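Local coordinates for angiopoietin-related protein 3 (Homo sapiens, PDB 6EUA) that raises plasma triglycerides by inhibiting lipoprotein lipase and, through its fibrinogen-like domain, the part described here, mediates endothelial cell adhesion, at residues T126-A131 with P141-L146. Numbering follows the deposited sequence.
Sequences TLHLVA and PENKDL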
loop_
_atom_site.group_PDB
_atom_site.type_symbol
_atom_site.label_atom_id
_atom_site.label_comp_id
_atom_site.label_asym_id
_atom_site.label_seq_id
_atom_site.Cartn_x
_atom_site.Cartn_y
_atom_site.Cartn_z
ATOM N N THR A 126 -13.049 16.041 -23.429
ATOM C CA THR A 126 -14.194 16.843 -23.013
ATOM C C THR A 126 -15.139 16.034 -22.133
ATOM O O THR A 126 -15.530 14.915 -22.480
ATOM C CB THR A 126 -14.927 17.375 -24.233
ATOM O OG1 THR A 126 -14.027 18.205 -24.976
ATOM C CG2 THR A 126 -16.124 18.202 -23.809
ATOM N N LEU A 127 -15.508 16.611 -20.994
ATOM C CA LEU A 127 -16.323 15.955 -19.984
ATOM C C LEU A 127 -17.720 16.560 -19.961
ATOM O O LEU A 127 -17.871 17.782 -19.982
ATOM C CB LEU A 127 -15.679 16.098 -18.609
ATOM C CG LEU A 127 -16.349 15.358 -17.462
ATOM C CD1 LEU A 127 -16.018 13.880 -17.605
ATOM C CD2 LEU A 127 -15.841 15.901 -16.136
ATOM N N HIS A 128 -18.740 15.703 -19.910
ATOM C CA HIS A 128 -20.137 16.131 -19.864
ATOM C C HIS A 128 -20.805 15.441 -18.678
ATOM O O HIS A 128 -20.978 14.217 -18.690
ATOM C CB HIS A 128 -20.847 15.801 -21.182
ATOM C CG HIS A 128 -22.269 16.263 -21.241
ATOM N ND1 HIS A 128 -23.338 15.415 -21.040
ATOM C CD2 HIS A 128 -22.803 17.485 -21.487
ATOM C CE1 HIS A 128 -24.466 16.095 -21.149
ATOM N NE2 HIS A 128 -24.169 17.352 -21.423
ATOM N N LEU A 129 -21.179 16.216 -17.657
ATOM C CA LEU A 129 -21.707 15.687 -16.401
ATOM C C LEU A 129 -23.166 16.064 -16.188
ATOM O O LEU A 129 -23.610 17.155 -16.566
ATOM C CB LEU A 129 -20.929 16.200 -15.180
ATOM C CG LEU A 129 -19.416 16.125 -15.059
ATOM C CD1 LEU A 129 -18.944 17.015 -13.913
ATOM C CD2 LEU A 129 -19.017 14.711 -14.816
ATOM N N VAL A 130 -23.890 15.168 -15.520
ATOM C CA VAL A 130 -25.225 15.442 -14.990
ATOM C C VAL A 130 -25.276 14.904 -13.565
ATOM O O VAL A 130 -24.970 13.731 -13.337
ATOM C CB VAL A 130 -26.334 14.798 -15.845
ATOM C CG1 VAL A 130 -27.696 15.009 -15.186
ATOM C CG2 VAL A 130 -26.321 15.356 -17.261
ATOM N N ALA A 131 -25.667 15.745 -12.609
ATOM C CA ALA A 131 -25.674 15.321 -11.211
ATOM C C ALA A 131 -26.835 14.370 -10.925
ATOM O O ALA A 131 -27.948 14.550 -11.429
ATOM C CB ALA A 131 -25.747 16.536 -10.281
ATOM N N PRO A 141 -20.344 22.952 -13.490
ATOM C CA PRO A 141 -21.469 23.188 -14.411
ATOM C C PRO A 141 -21.969 21.890 -15.031
ATOM O O PRO A 141 -21.184 21.074 -15.519
ATOM C CB PRO A 141 -20.869 24.120 -15.467
ATOM C CG PRO A 141 -19.715 24.789 -14.780
ATOM C CD PRO A 141 -19.158 23.754 -13.838
ATOM N N GLU A 142 -23.286 21.702 -15.010
ATOM C CA GLU A 142 -23.905 20.510 -15.573
ATOM C C GLU A 142 -24.384 20.760 -17.003
ATOM O O GLU A 142 -24.680 21.889 -17.398
ATOM C CB GLU A 142 -25.092 20.056 -14.724
ATOM C CG GLU A 142 -24.770 19.700 -13.293
ATOM C CD GLU A 142 -26.000 19.217 -12.534
ATOM O OE1 GLU A 142 -26.706 18.323 -13.060
ATOM O OE2 GLU A 142 -26.271 19.747 -11.428
ATOM N N ASN A 143 -24.472 19.670 -17.774
ATOM C CA ASN A 143 -25.019 19.683 -19.136
ATOM C C ASN A 143 -24.227 20.594 -20.069
ATOM O O ASN A 143 -24.773 21.167 -21.016
ATOM C CB ASN A 143 -26.497 20.068 -19.126
ATOM C CG ASN A 143 -27.369 18.939 -18.657
ATOM O OD1 ASN A 143 -27.364 17.856 -19.245
ATOM N ND2 ASN A 143 -28.105 19.167 -17.576
ATOM N N LYS A 144 -22.936 20.736 -19.791
ATOM C CA LYS A 144 -22.026 21.558 -20.570
ATOM C C LYS A 144 -20.801 20.734 -20.939
ATOM O O LYS A 144 -20.375 19.851 -20.186
ATOM C CB LYS A 144 -21.590 22.809 -19.789
ATOM C CG LYS A 144 -22.736 23.565 -19.129
ATOM C CD LYS A 144 -23.215 24.694 -20.001
ATOM C CE LYS A 144 -24.517 25.292 -19.472
ATOM N NZ LYS A 144 -25.617 25.163 -20.474
ATOM N N ASP A 145 -20.228 21.047 -22.099
ATOM C CA ASP A 145 -18.971 20.440 -22.532
ATOM C C ASP A 145 -17.817 21.095 -21.776
ATOM O O ASP A 145 -17.539 22.283 -21.966
ATOM C CB ASP A 145 -18.795 20.599 -24.042
ATOM C CG ASP A 145 -19.792 19.772 -24.838
ATOM O OD1 ASP A 145 -20.163 20.187 -25.957
ATOM O OD2 ASP A 145 -20.206 18.706 -24.339
ATOM N N LEU A 146 -17.145 20.327 -20.921
ATOM C CA LEU A 146 -16.044 20.837 -20.112
ATOM C C LEU A 146 -14.711 20.377 -20.689
ATOM O O LEU A 146 -14.452 19.174 -20.771
ATOM C CB LEU A 146 -16.172 20.373 -18.664
ATOM C CG LEU A 146 -17.537 20.643 -18.044
ATOM C CD1 LEU A 146 -17.689 19.809 -16.801
ATOM C CD2 LEU A 146 -17.669 22.123 -17.748
HETATM O O HOH W 1 -21.081 19.053 -17.767
#
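H128 brings its imidazole obliquely against the backbone of N143 and K144, NE2 3.4 Å from N143 CA; CG anti to the backbone N (chi1 -177°) carries the ring out there. N143 slants across beside it, its OD1 touching V130 CG2 at 3.4 Å. At one end L127 and L146 form a single antiparallel hydrogen-bonded pair, L127 N to L146 O and L146 N to L127 O, each 2.8 Å, while L129 CD1 meets L146 CD1 at 4.2 Å on the inner face, where W170 touches both L127 and L146. Beyond this pair the loop draws away from the strand: a water takes the N-H of L129 at 2.8 Å and lies between P141 O and K144 O, bridging the gap. Direct backbone bonding resumes where N143 N gives L129 O a nearly straight bond (175°). E142 reaches along the strand, its OE1 receiving A131 N at 2.8 Å from above the carboxylate plane and its carboxylate resting on A131 CB. With an alanine here the A131 N-H would probably be left without its mate and the A131 methyl uncovered. The loop thus adds a short, water-interrupted edge to strand 127-134, which pairs with strand 109-118 in the antiparallel sheet of the fibrinogen C-terminal fold.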